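Local coordinates for protein probable zinc protease PqqL (Escherichia coli, PDB 6OFT) that probably cleaves peptides as a periplasmic zinc metalloprotease of the M16 family, this chain being the first half of the protein, at residues Gln31-Leu36 / Met380-Leu385; Ile202-Ile207 / Arg376-Leu381; Gln277-Met282 / Ala418-Gln423; Leu283-Asn288 / Ser360-Trp365. All coordinates share one frame; numbering follows the deposited sequence.

Interaction 1. Residues Gln31-Leu36 / Met380-Leu385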
loop_
_atom_site.group_PDB
_atom_site.type_symbol
_atom_site.label_atom_id
_atom_site.label_comp_id
_atom_site.label_asym_id
_atom_site.label_seq_id
_atom_site.Cartn_x
_atom_site.Cartn_y
_atom_site.Cartn_z
ATOM N N GLN A 31 -15.680 18.578 -8.902
ATOM C CA GLN A 31 -15.339 17.184 -9.091
ATOM C C GLN A 31 -15.534 16.450 -7.771
ATOM O O GLN A 31 -15.307 17.023 -6.713
ATOM C CB GLN A 31 -13.898 17.009 -9.611
ATOM C CG GLN A 31 -13.619 15.596 -10.191
ATOM C CD GLN A 31 -14.241 15.325 -11.550
ATOM O OE1 GLN A 31 -14.727 16.221 -12.242
ATOM N NE2 GLN A 31 -14.220 14.076 -11.979
ATOM N N VAL A 32 -15.985 15.188 -7.847
ATOM C CA VAL A 32 -16.191 14.316 -6.694
ATOM C C VAL A 32 -15.756 12.885 -7.026
ATOM O O VAL A 32 -15.931 12.426 -8.149
ATOM C CB VAL A 32 -17.660 14.375 -6.171
ATOM C CG1 VAL A 32 -18.644 13.744 -7.162
ATOM C CG2 VAL A 32 -17.790 13.731 -4.791
ATOM N N ASN A 33 -15.186 12.200 -6.035
ATOM C CA ASN A 33 -14.836 10.797 -6.085
ATOM C C ASN A 33 -15.847 10.093 -5.212
ATOM O O ASN A 33 -16.153 10.556 -4.101
ATOM C CB ASN A 33 -13.424 10.548 -5.568
ATOM C CG ASN A 33 -12.347 10.794 -6.582
ATOM O OD1 ASN A 33 -12.604 11.058 -7.761
ATOM N ND2 ASN A 33 -11.110 10.744 -6.131
ATOM N N LEU A 34 -16.435 9.031 -5.757
ATOM C CA LEU A 34 -17.402 8.188 -5.055
ATOM C C LEU A 34 -16.811 6.797 -5.102
ATOM O O LEU A 34 -16.625 6.247 -6.193
ATOM C CB LEU A 34 -18.798 8.224 -5.718
ATOM C CG LEU A 34 -19.480 9.590 -5.895
ATOM C CD1 LEU A 34 -20.775 9.433 -6.665
ATOM C CD2 LEU A 34 -19.761 10.279 -4.540
ATOM N N TRP A 35 -16.380 6.286 -3.935
ATOM C CA TRP A 35 -15.758 4.973 -3.840
ATOM C C TRP A 35 -16.531 4.092 -2.890
ATOM O O TRP A 35 -16.794 4.501 -1.753
ATOM C CB TRP A 35 -14.301 5.055 -3.310
ATOM C CG TRP A 35 -13.241 5.643 -4.207
ATOM C CD1 TRP A 35 -13.419 6.429 -5.316
ATOM C CD2 TRP A 35 -11.827 5.579 -3.983
ATOM N NE1 TRP A 35 -12.197 6.799 -5.834
ATOM C CE2 TRP A 35 -11.202 6.299 -5.030
ATOM C CE3 TRP A 35 -11.023 4.985 -2.989
ATOM C CZ2 TRP A 35 -9.809 6.469 -5.093
ATOM C CZ3 TRP A 35 -9.640 5.113 -3.080
ATOM C CH2 TRP A 35 -9.047 5.836 -4.128
ATOM N N LEU A 36 -16.832 2.854 -3.324
ATOM C CA LEU A 36 -17.457 1.854 -2.476
ATOM C C LEU A 36 -16.345 0.878 -2.078
ATOM O O LEU A 36 -15.738 0.215 -2.935
ATOM C CB LEU A 36 -18.628 1.125 -3.164
ATOM C CG LEU A 36 -19.223 -0.055 -2.358
ATOM C CD1 LEU A 36 -19.845 0.431 -1.003
ATOM C CD2 LEU A 36 -20.229 -0.858 -3.208
ATOM N N MET A 380 -4.934 11.156 -4.569
ATOM C CA MET A 380 -4.047 10.857 -3.443
ATOM C C MET A 380 -4.763 11.049 -2.101
ATOM O O MET A 380 -4.612 10.229 -1.205
ATOM C CB MET A 380 -2.769 11.712 -3.524
ATOM C CG MET A 380 -1.766 11.444 -2.399
ATOM S SD MET A 380 -1.309 9.691 -2.167
ATOM C CE MET A 380 -0.498 9.335 -3.780
ATOM N N LEU A 381 -5.550 12.124 -1.974
ATOM C CA LEU A 381 -6.336 12.407 -0.775
ATOM C C LEU A 381 -7.420 11.325 -0.581
ATOM O O LEU A 381 -7.600 10.834 0.542
ATOM C CB LEU A 381 -6.941 13.820 -0.889
ATOM C CG LEU A 381 -7.873 14.281 0.226
ATOM C CD1 LEU A 381 -7.165 14.314 1.581
ATOM C CD2 LEU A 381 -8.461 15.637 -0.103
ATOM N N THR A 382 -8.095 10.909 -1.675
ATOM C CA THR A 382 -9.120 9.844 -1.591
ATOM C C THR A 382 -8.478 8.516 -1.149
ATOM O O THR A 382 -9.049 7.805 -0.308
ATOM C CB THR A 382 -9.932 9.694 -2.898
ATOM O OG1 THR A 382 -10.311 10.984 -3.364
ATOM C CG2 THR A 382 -11.194 8.844 -2.711
ATOM N N SER A 383 -7.267 8.218 -1.684
ATOM C CA SER A 383 -6.516 6.997 -1.350
ATOM C C SER A 383 -6.115 6.967 0.124
ATOM O O SER A 383 -6.265 5.929 0.767
ATOM C CB SER A 383 -5.282 6.849 -2.242
ATOM O OG SER A 383 -5.679 6.799 -3.602
ATOM N N ARG A 384 -5.609 8.112 0.663
ATOM C CA ARG A 384 -5.205 8.219 2.073
ATOM C C ARG A 384 -6.403 7.962 2.995
ATOM O O ARG A 384 -6.264 7.267 4.000
ATOM C CB ARG A 384 -4.532 9.585 2.364
ATOM C CG ARG A 384 -4.072 9.736 3.817
ATOM C CD ARG A 384 -3.013 10.825 4.044
ATOM N NE ARG A 384 -3.585 12.147 4.302
ATOM C CZ ARG A 384 -3.941 12.599 5.505
ATOM N NH1 ARG A 384 -3.826 11.821 6.578
ATOM N NH2 ARG A 384 -4.433 13.824 5.641
ATOM N N LEU A 385 -7.580 8.519 2.655
ATOM C CA LEU A 385 -8.805 8.320 3.442
ATOM C C LEU A 385 -9.268 6.849 3.364
ATOM O O LEU A 385 -9.659 6.263 4.383
ATOM C CB LEU A 385 -9.918 9.290 2.976
ATOM C CG LEU A 385 -11.199 9.289 3.806
ATOM C CD1 LEU A 385 -10.920 9.637 5.273
ATOM C CD2 LEU A 385 -12.251 10.237 3.205
#
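Asn33 and Trp35 of strand 31-38 both reach Thr382 of helix 378-391, each using a different branch of the threonine. Asn33 ND2 donates a hydrogen bond to Thr382 OG1 at 2.9 Å. The N-H...O angle is 152°, and the oxygen lies somewhat out of the amide plane. The methyl goes to the tryptophan. Thr382 CG2 sits over the face of the six-membered ring of Trp35, 3.5 Å from the ring centroid, in a CH-pi contact. The ring atom nearest Thr382 CG2 is Trp35 CE2, at 3.4 Å. At the edge of the same ring, Ser383 OG lies 3.5 Å from Trp35 CH2.

The strand is an inner member of the six-stranded mixed sheet of the first lobe of this M16 fragment. The helix lies on one face of that sheet. The two short segments run at 30° to each other, their axes 10.1 Å apart at closest approach.

Thr382 OG1 stands beside its own backbone N (chi1 -45°), which leaves CG2 directed at the indole. The same hydroxyl bonds to Leu378 O one turn back, and Ser383 OG likewise bonds to Arg379 O. Asn33 OD1 is held by Ser101 OG of the neighbouring strand 96-103, which helps fix the turn of the amide.

Interaction 2. Residues Ile202-Ile207 / Arg376-Leu381. With PO4 (phosphate ion), chain D.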
loop_
_atom_site.group_PDB
_atom_site.type_symbol
_atom_site.label_atom_id
_atom_site.label_comp_id
_atom_site.label_asym_id
_atom_site.label_seq_id
_atom_site.Cartn_x
_atom_site.Cartn_y
_atom_site.Cartn_z
ATOM N N ILE A 202 -17.242 6.137 0.429
ATOM C CA ILE A 202 -16.347 7.300 0.549
ATOM C C ILE A 202 -16.671 8.398 -0.483
ATOM O O ILE A 202 -16.671 8.136 -1.678
ATOM C CB ILE A 202 -14.862 6.824 0.490
ATOM C CG1 ILE A 202 -14.563 5.771 1.594
ATOM C CG2 ILE A 202 -13.870 8.002 0.550
ATOM C CD1 ILE A 202 -13.280 4.974 1.392
ATOM N N VAL A 203 -16.938 9.624 -0.004
ATOM C CA VAL A 203 -17.255 10.794 -0.846
ATOM C C VAL A 203 -16.155 11.845 -0.620
ATOM O O VAL A 203 -16.029 12.346 0.485
ATOM C CB VAL A 203 -18.684 11.357 -0.529
ATOM C CG1 VAL A 203 -18.999 12.611 -1.345
ATOM C CG2 VAL A 203 -19.769 10.301 -0.739
ATOM N N VAL A 204 -15.340 12.154 -1.649
ATOM C CA VAL A 204 -14.260 13.154 -1.530
ATOM C C VAL A 204 -14.396 14.108 -2.711
ATOM O O VAL A 204 -14.285 13.695 -3.869
ATOM C CB VAL A 204 -12.816 12.553 -1.439
ATOM C CG1 VAL A 204 -11.777 13.648 -1.141
ATOM C CG2 VAL A 204 -12.720 11.446 -0.389
ATOM N N GLY A 205 -14.626 15.379 -2.420
ATOM C CA GLY A 205 -14.776 16.322 -3.508
ATOM C C GLY A 205 -15.661 17.490 -3.192
ATOM O O GLY A 205 -16.017 17.724 -2.034
ATOM N N ASP A 206 -16.001 18.233 -4.255
ATOM C CA ASP A 206 -16.704 19.512 -4.225
ATOM C C ASP A 206 -18.219 19.415 -4.062
ATOM O O ASP A 206 -18.979 19.812 -4.941
ATOM C CB ASP A 206 -16.319 20.319 -5.476
ATOM C CG ASP A 206 -16.421 21.809 -5.271
ATOM O OD1 ASP A 206 -16.669 22.239 -4.116
ATOM O OD2 ASP A 206 -16.251 22.550 -6.254
ATOM N N ILE A 207 -18.650 18.967 -2.887
ATOM C CA ILE A 207 -20.061 18.793 -2.534
ATOM C C ILE A 207 -20.276 19.217 -1.063
ATOM O O ILE A 207 -19.405 18.967 -0.221
ATOM C CB ILE A 207 -20.481 17.315 -2.834
ATOM C CG1 ILE A 207 -21.998 17.097 -2.659
ATOM C CG2 ILE A 207 -19.642 16.286 -2.022
ATOM C CD1 ILE A 207 -22.535 15.874 -3.380
ATOM N N ARG A 376 -4.385 19.981 -2.653
ATOM C CA ARG A 376 -3.985 18.568 -2.639
ATOM C C ARG A 376 -4.569 17.799 -3.828
ATOM O O ARG A 376 -5.666 18.110 -4.284
ATOM C CB ARG A 376 -4.443 17.880 -1.348
ATOM C CG ARG A 376 -3.634 18.255 -0.124
ATOM C CD ARG A 376 -4.233 17.616 1.118
ATOM N NE ARG A 376 -5.477 18.267 1.536
ATOM C CZ ARG A 376 -6.158 17.945 2.631
ATOM N NH1 ARG A 376 -5.724 16.978 3.433
ATOM N NH2 ARG A 376 -7.288 18.575 2.924
ATOM N N ASP A 377 -3.832 16.797 -4.320
ATOM C CA ASP A 377 -4.279 15.927 -5.403
ATOM C C ASP A 377 -5.489 15.143 -4.893
ATOM O O ASP A 377 -5.407 14.523 -3.826
ATOM C CB ASP A 377 -3.152 14.960 -5.805
ATOM C CG ASP A 377 -3.574 13.979 -6.869
ATOM O OD1 ASP A 377 -3.720 14.397 -8.031
ATOM O OD2 ASP A 377 -3.800 12.808 -6.531
ATOM N N LEU A 378 -6.620 15.226 -5.616
ATOM C CA LEU A 378 -7.879 14.582 -5.236
ATOM C C LEU A 378 -7.743 13.070 -5.058
ATOM O O LEU A 378 -8.150 12.520 -4.022
ATOM C CB LEU A 378 -8.999 14.943 -6.236
ATOM C CG LEU A 378 -10.396 14.363 -5.955
ATOM C CD1 LEU A 378 -10.962 14.860 -4.626
ATOM C CD2 LEU A 378 -11.343 14.660 -7.094
ATOM N N ARG A 379 -7.148 12.409 -6.064
ATOM C CA ARG A 379 -6.897 10.964 -6.074
ATOM C C ARG A 379 -6.088 10.503 -4.836
ATOM O O ARG A 379 -6.515 9.581 -4.137
ATOM C CB ARG A 379 -6.197 10.569 -7.394
ATOM C CG ARG A 379 -5.701 9.123 -7.409
ATOM C CD ARG A 379 -5.894 8.416 -8.729
ATOM N NE ARG A 379 -6.013 6.971 -8.507
ATOM C CZ ARG A 379 -7.168 6.317 -8.394
ATOM N NH1 ARG A 379 -8.322 6.964 -8.520
ATOM N NH2 ARG A 379 -7.177 5.009 -8.178
ATOM N N MET A 380 -4.934 11.156 -4.569
ATOM C CA MET A 380 -4.047 10.857 -3.443
ATOM C C MET A 380 -4.763 11.049 -2.101
ATOM O O MET A 380 -4.612 10.229 -1.205
ATOM C CB MET A 380 -2.769 11.712 -3.524
ATOM C CG MET A 380 -1.766 11.444 -2.399
ATOM S SD MET A 380 -1.309 9.691 -2.167
ATOM C CE MET A 380 -0.498 9.335 -3.780
ATOM N N LEU A 381 -5.550 12.124 -1.974
ATOM C CA LEU A 381 -6.336 12.407 -0.775
ATOM C C LEU A 381 -7.420 11.325 -0.581
ATOM O O LEU A 381 -7.600 10.834 0.542
ATOM C CB LEU A 381 -6.941 13.820 -0.889
ATOM C CG LEU A 381 -7.873 14.281 0.226
ATOM C CD1 LEU A 381 -7.165 14.314 1.581
ATOM C CD2 LEU A 381 -8.461 15.637 -0.103
HETATM P P PO4 D . -9.851 21.198 1.800
HETATM O O1 PO4 D . -9.113 19.950 1.276
HETATM O O2 PO4 D . -8.893 21.952 2.838
HETATM O O3 PO4 D . -10.236 22.199 0.611
HETATM O O4 PO4 D . -11.173 20.705 2.553
#
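The backbones come closest at Gly205 and Leu378, whose CA atoms are 7.3 Å apart, where the end of strand 199-205 meets the start of helix 378-391. This is helix-on-sheet packing in the lobe built on the first sheet of the M16 fragment. Val204 CG1 meets Leu378 CD1 at 3.8 Å and Leu381 CD2 at 4.0 Å. Leu378 CD1 also lies 3.6 Å from Val204 O.

Before the helix, Arg376 turns its guanidinium to a phosphate ion, probably from the crystallisation liquor. The ion also bonds to His25 and Gln373. Arg376 NH2 is also hydrogen-bonded to Tyr23 OH. Leu381 CD1 covers one guanidinium face near its rim. An alanine in place of Arg376 would remove this group and would probably leave the phosphate less firmly held and Tyr23 OH without its arginine partner.

Asp377 is the N-cap, its OD2 accepting from Met380 N at 2.8 Å. Arg376 NH2 donates to phosphate O1 at 2.8 Å, with an N-H...O angle of 146°.

Interaction 3. Residues Gln277-Met282 / Ala418-Gln423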
loop_
_atom_site.group_PDB
_atom_site.type_symbol
_atom_site.label_atom_id
_atom_site.label_comp_id
_atom_site.label_asym_id
_atom_site.label_seq_id
_atom_site.Cartn_x
_atom_site.Cartn_y
_atom_site.Cartn_z
ATOM N N GLN A 277 6.228 4.863 14.661
ATOM C CA GLN A 277 6.247 4.958 13.194
ATOM C C GLN A 277 7.212 6.045 12.755
ATOM O O GLN A 277 7.933 5.851 11.778
ATOM C CB GLN A 277 4.829 5.224 12.632
ATOM C CG GLN A 277 4.700 5.121 11.086
ATOM C CD GLN A 277 5.115 6.351 10.284
ATOM O OE1 GLN A 277 5.324 7.448 10.812
ATOM N NE2 GLN A 277 5.233 6.202 8.965
ATOM N N ALA A 278 7.207 7.197 13.453
ATOM C CA ALA A 278 8.092 8.324 13.137
ATOM C C ALA A 278 9.579 7.946 13.293
ATOM O O ALA A 278 10.410 8.427 12.531
ATOM C CB ALA A 278 7.758 9.523 14.013
ATOM N N GLU A 279 9.904 7.088 14.265
ATOM C CA GLU A 279 11.281 6.626 14.479
ATOM C C GLU A 279 11.757 5.715 13.342
ATOM O O GLU A 279 12.894 5.875 12.911
ATOM C CB GLU A 279 11.455 5.957 15.848
ATOM C CG GLU A 279 11.425 6.966 16.988
ATOM C CD GLU A 279 11.859 6.455 18.346
ATOM O OE1 GLU A 279 11.657 5.255 18.629
ATOM O OE2 GLU A 279 12.382 7.266 19.142
ATOM N N TRP A 280 10.897 4.794 12.832
ATOM C CA TRP A 280 11.292 3.941 11.692
ATOM C C TRP A 280 11.469 4.780 10.439
ATOM O O TRP A 280 12.412 4.552 9.694
ATOM C CB TRP A 280 10.301 2.790 11.415
ATOM C CG TRP A 280 10.243 1.731 12.474
ATOM C CD1 TRP A 280 9.140 1.339 13.173
ATOM C CD2 TRP A 280 11.342 0.952 12.981
ATOM N NE1 TRP A 280 9.479 0.367 14.088
ATOM C CE2 TRP A 280 10.826 0.115 13.997
ATOM C CE3 TRP A 280 12.720 0.879 12.673
ATOM C CZ2 TRP A 280 11.632 -0.791 14.703
ATOM C CZ3 TRP A 280 13.524 0.005 13.389
ATOM C CH2 TRP A 280 12.981 -0.830 14.381
ATOM N N SER A 281 10.570 5.756 10.224
ATOM C CA SER A 281 10.561 6.688 9.098
ATOM C C SER A 281 11.811 7.568 9.110
ATOM O O SER A 281 12.389 7.827 8.054
ATOM C CB SER A 281 9.309 7.560 9.154
ATOM O OG SER A 281 9.312 8.538 8.128
ATOM N N MET A 282 12.226 8.021 10.306
ATOM C CA MET A 282 13.413 8.854 10.454
ATOM C C MET A 282 14.689 8.077 10.248
ATOM O O MET A 282 15.580 8.607 9.600
ATOM C CB MET A 282 13.412 9.615 11.766
ATOM C CG MET A 282 12.594 10.874 11.642
ATOM S SD MET A 282 12.563 11.804 13.147
ATOM C CE MET A 282 11.260 12.903 12.775
ATOM N N ALA A 418 19.384 5.219 18.307
ATOM C CA ALA A 418 20.521 4.293 18.432
ATOM C C ALA A 418 20.010 2.987 19.014
ATOM O O ALA A 418 20.439 1.920 18.579
ATOM C CB ALA A 418 21.613 4.888 19.320
ATOM N N GLU A 419 19.040 3.071 19.949
ATOM C CA GLU A 419 18.390 1.913 20.558
ATOM C C GLU A 419 17.616 1.113 19.513
ATOM O O GLU A 419 17.776 -0.112 19.444
ATOM C CB GLU A 419 17.446 2.347 21.681
ATOM C CG GLU A 419 17.134 1.225 22.654
ATOM C CD GLU A 419 15.768 1.323 23.297
ATOM O OE1 GLU A 419 15.406 2.421 23.778
ATOM O OE2 GLU A 419 15.060 0.292 23.323
ATOM N N LYS A 420 16.807 1.812 18.689
ATOM C CA LYS A 420 15.995 1.231 17.627
ATOM C C LYS A 420 16.847 0.618 16.521
ATOM O O LYS A 420 16.490 -0.452 15.994
ATOM C CB LYS A 420 15.031 2.274 17.048
ATOM C CG LYS A 420 13.667 2.257 17.701
ATOM C CD LYS A 420 12.575 1.964 16.679
ATOM C CE LYS A 420 11.188 2.380 17.114
ATOM N NZ LYS A 420 10.807 1.835 18.449
ATOM N N TRP A 421 17.969 1.288 16.167
ATOM C CA TRP A 421 18.919 0.783 15.179
ATOM C C TRP A 421 19.566 -0.522 15.674
ATOM O O TRP A 421 19.650 -1.492 14.914
ATOM C CB TRP A 421 20.002 1.808 14.859
ATOM C CG TRP A 421 20.946 1.321 13.797
ATOM C CD1 TRP A 421 22.169 0.738 13.984
ATOM C CD2 TRP A 421 20.713 1.328 12.383
ATOM N NE1 TRP A 421 22.726 0.415 12.771
ATOM C CE2 TRP A 421 21.848 0.750 11.770
ATOM C CE3 TRP A 421 19.695 1.859 11.567
ATOM C CZ2 TRP A 421 21.983 0.663 10.376
ATOM C CZ3 TRP A 421 19.810 1.731 10.190
ATOM C CH2 TRP A 421 20.942 1.133 9.609
ATOM N N GLN A 422 20.019 -0.549 16.941
ATOM C CA GLN A 422 20.611 -1.760 17.508
ATOM C C GLN A 422 19.609 -2.919 17.531
ATOM O O GLN A 422 19.995 -4.056 17.250
ATOM C CB GLN A 422 21.215 -1.507 18.891
ATOM C CG GLN A 422 22.314 -2.509 19.227
ATOM C CD GLN A 422 22.620 -2.561 20.697
ATOM O OE1 GLN A 422 22.043 -3.356 21.437
ATOM N NE2 GLN A 422 23.538 -1.724 21.148
ATOM N N GLN A 423 18.328 -2.637 17.825
ATOM C CA GLN A 423 17.264 -3.654 17.826
ATOM C C GLN A 423 17.009 -4.214 16.420
ATOM O O GLN A 423 16.893 -5.434 16.261
ATOM C CB GLN A 423 15.976 -3.090 18.419
ATOM C CG GLN A 423 16.032 -2.957 19.936
ATOM C CD GLN A 423 14.924 -2.086 20.480
ATOM O OE1 GLN A 423 14.282 -1.322 19.752
ATOM N NE2 GLN A 423 14.689 -2.176 21.785
#
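Segments 277-282 and 418-423, of helices 271-296 and 414-425 in the C-terminal half of this M16 fragment, are joined by Lys420. It reaches across to Glu279 and Trp280, and its chain crosses each of those side chains at about a right angle.

Lys420 CD lies over one face of the Trp280 ring, offset toward the rim. It is 3.6 Å from the centroid of the six-membered ring and 14° off the ring normal, a CH-pi contact. Trp280 CZ2 is the ring atom nearest Lys420 CD, at 3.5 Å. Further out, Lys420 CE is 3.3 Å from Glu279 OE1. The ammonium end makes a salt bridge with the same oxygen, Lys420 NZ to Glu279 OE1 at 3.5 Å. Bends at chi2 (-120°) and chi4 (-53°) let the chain lie on the indole and still bring NZ near the carboxylate.

The other carboxylate oxygen, Glu279 OE2, is bonded to Ser416 OG of the lysine's own helix, which helps hold the group in place. Glu276 adds a long, weak ion pair to Lys420 NZ. Trp421 points away from segment 277-282, and its NE1 bonds to Asp346 OD1. The arrangement is a helix-helix contact joined by a salt bridge, with the aliphatic part of a lysine laid over a tryptophan face.

Interaction 4. Residues Leu283-Asn288 / Ser360-Trp365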
loop_
_atom_site.group_PDB
_atom_site.type_symbol
_atom_site.label_atom_id
_atom_site.label_comp_id
_atom_site.label_asym_id
_atom_site.label_seq_id
_atom_site.Cartn_x
_atom_site.Cartn_y
_atom_site.Cartn_z
ATOM N N LEU A 283 14.755 6.805 10.720
ATOM C CA LEU A 283 15.921 5.935 10.505
ATOM C C LEU A 283 16.141 5.726 9.012
ATOM O O LEU A 283 17.275 5.811 8.544
ATOM C CB LEU A 283 15.771 4.584 11.221
ATOM C CG LEU A 283 16.106 4.539 12.716
ATOM C CD1 LEU A 283 15.832 3.177 13.277
ATOM C CD2 LEU A 283 17.574 4.916 12.996
ATOM N N VAL A 284 15.034 5.512 8.266
ATOM C CA VAL A 284 14.982 5.322 6.810
ATOM C C VAL A 284 15.476 6.607 6.129
ATOM O O VAL A 284 16.404 6.545 5.312
ATOM C CB VAL A 284 13.544 4.878 6.366
ATOM C CG1 VAL A 284 13.242 5.220 4.908
ATOM C CG2 VAL A 284 13.313 3.394 6.633
ATOM N N GLN A 285 14.910 7.769 6.511
ATOM C CA GLN A 285 15.308 9.054 5.940
ATOM C C GLN A 285 16.776 9.402 6.212
ATOM O O GLN A 285 17.455 9.881 5.306
ATOM C CB GLN A 285 14.397 10.205 6.400
ATOM C CG GLN A 285 14.744 11.532 5.690
ATOM C CD GLN A 285 13.728 12.629 5.862
ATOM O OE1 GLN A 285 12.611 12.408 6.342
ATOM N NE2 GLN A 285 14.097 13.842 5.455
ATOM N N LEU A 286 17.259 9.165 7.443
ATOM C CA LEU A 286 18.641 9.470 7.817
ATOM C C LEU A 286 19.635 8.659 6.979
ATOM O O LEU A 286 20.632 9.217 6.516
ATOM C CB LEU A 286 18.851 9.264 9.318
ATOM C CG LEU A 286 18.290 10.355 10.246
ATOM C CD1 LEU A 286 18.076 9.809 11.631
ATOM C CD2 LEU A 286 19.209 11.567 10.310
ATOM N N PHE A 287 19.319 7.366 6.723
ATOM C CA PHE A 287 20.127 6.492 5.874
ATOM C C PHE A 287 20.209 7.112 4.466
ATOM O O PHE A 287 21.302 7.264 3.931
ATOM C CB PHE A 287 19.504 5.084 5.798
ATOM C CG PHE A 287 20.309 4.118 4.960
ATOM C CD1 PHE A 287 20.134 4.053 3.577
ATOM C CD2 PHE A 287 21.244 3.275 5.549
ATOM C CE1 PHE A 287 20.872 3.155 2.804
ATOM C CE2 PHE A 287 21.991 2.384 4.771
ATOM C CZ PHE A 287 21.796 2.331 3.407
ATOM N N ASN A 288 19.036 7.464 3.888
ATOM C CA ASN A 288 18.876 8.086 2.567
ATOM C C ASN A 288 19.678 9.365 2.458
ATOM O O ASN A 288 20.382 9.557 1.469
ATOM C CB ASN A 288 17.384 8.359 2.271
ATOM C CG ASN A 288 16.609 7.096 2.015
ATOM O OD1 ASN A 288 17.203 6.052 1.782
ATOM N ND2 ASN A 288 15.272 7.152 2.045
ATOM N N SER A 360 13.643 19.601 11.103
ATOM C CA SER A 360 13.386 20.942 10.563
ATOM C C SER A 360 12.903 20.961 9.105
ATOM O O SER A 360 12.018 21.760 8.792
ATOM C CB SER A 360 14.598 21.856 10.738
ATOM O OG SER A 360 15.669 21.508 9.878
ATOM N N THR A 361 13.460 20.102 8.227
ATOM C CA THR A 361 13.048 20.049 6.809
ATOM C C THR A 361 11.674 19.390 6.629
ATOM O O THR A 361 10.933 19.756 5.709
ATOM C CB THR A 361 14.109 19.386 5.921
ATOM O OG1 THR A 361 14.374 18.070 6.405
ATOM C CG2 THR A 361 15.385 20.200 5.825
ATOM N N ARG A 362 11.343 18.415 7.504
ATOM C CA ARG A 362 10.047 17.736 7.510
ATOM C C ARG A 362 8.987 18.688 8.051
ATOM O O ARG A 362 7.921 18.792 7.455
ATOM C CB ARG A 362 10.095 16.431 8.323
ATOM C CG ARG A 362 10.643 15.251 7.551
ATOM C CD ARG A 362 11.070 14.137 8.476
ATOM N NE ARG A 362 9.939 13.326 8.909
ATOM C CZ ARG A 362 9.833 12.013 8.742
ATOM N NH1 ARG A 362 10.808 11.327 8.151
ATOM N NH2 ARG A 362 8.760 11.372 9.172
ATOM N N LEU A 363 9.298 19.429 9.137
ATOM C CA LEU A 363 8.374 20.411 9.699
ATOM C C LEU A 363 8.104 21.560 8.726
ATOM O O LEU A 363 6.978 22.046 8.679
ATOM C CB LEU A 363 8.864 20.963 11.046
ATOM C CG LEU A 363 8.834 19.994 12.239
ATOM C CD1 LEU A 363 9.606 20.573 13.415
ATOM C CD2 LEU A 363 7.399 19.618 12.636
ATOM N N THR A 364 9.130 21.988 7.949
ATOM C CA THR A 364 8.979 23.042 6.927
ATOM C C THR A 364 7.954 22.559 5.877
ATOM O O THR A 364 7.044 23.312 5.518
ATOM C CB THR A 364 10.341 23.402 6.295
ATOM O OG1 THR A 364 11.218 23.868 7.316
ATOM C CG2 THR A 364 10.220 24.458 5.191
ATOM N N TRP A 365 8.100 21.298 5.421
ATOM C CA TRP A 365 7.204 20.656 4.463
ATOM C C TRP A 365 5.791 20.547 5.045
ATOM O O TRP A 365 4.814 20.841 4.352
ATOM C CB TRP A 365 7.716 19.254 4.070
ATOM C CG TRP A 365 6.953 18.673 2.912
ATOM C CD1 TRP A 365 7.222 18.854 1.587
ATOM C CD2 TRP A 365 5.731 17.916 2.974
ATOM N NE1 TRP A 365 6.260 18.236 0.819
ATOM C CE2 TRP A 365 5.340 17.642 1.644
ATOM C CE3 TRP A 365 4.935 17.427 4.026
ATOM C CZ2 TRP A 365 4.180 16.914 1.337
ATOM C CZ3 TRP A 365 3.785 16.711 3.723
ATOM C CH2 TRP A 365 3.420 16.458 2.391
#
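Gln285 and Arg362 lie alongside each other, pointing opposite ways, with the amide and guanidinium almost in one plane, 20° apart. Arg362 NH1 donates to Gln285 OE1 at 2.8 Å, with an N-H...O angle of 146°. The oxygen is met at the guanidinium edge, a little out of its plane. The donor comes roughly end-on to the carbonyl, somewhat out of its plane. Arg362 CD lies beside the same oxygen, 3.1 Å from Gln285 OE1.

The glutamine is stretched out, with CG anti to its backbone N, and carries its amide well clear of its own helix. The arginine instead bends at chi3 (81°), which turns its guanidinium to the amide oxygen.

Arg362 NH2 has a second partner on the glutamine's helix, Ser281 OG, one turn before Gln285. Trp409 packs against the arginine side chain. A leucine in place of Arg362 would probably leave Gln285 OE1 and Ser281 OG without this shared donor group and the amide freer to turn.

The backbones stay well apart, at 10.3 Å between the CA atoms of Gln285 and Arg362. This is a polar side-chain bridge between helices 271-296 and 352-371, near the surface of the C-terminal half of the M16 fragment.

The four contacts form two pairs, one in each lobe of the fragment. Interactions 1 and 2 lie about 5 Å apart, centre to centre. They set helix 378-391 against the neighbouring strands 31-38 and 199-205 of one sheet. Interactions 3 and 4, with centres about 13 Å apart, share helix 271-296 and touch through Ser281 and Arg362. The two pairs stand about 27 to 33 Å apart between centres. Along the chain, interaction 4 is nested inside the loops closed by the other three, and interaction 3 crosses interactions 1 and 2. Helix 352-371 belongs to the second lobe, yet the next helix, 378-391, returns to cover the first sheet, so the chain ties its lobes together.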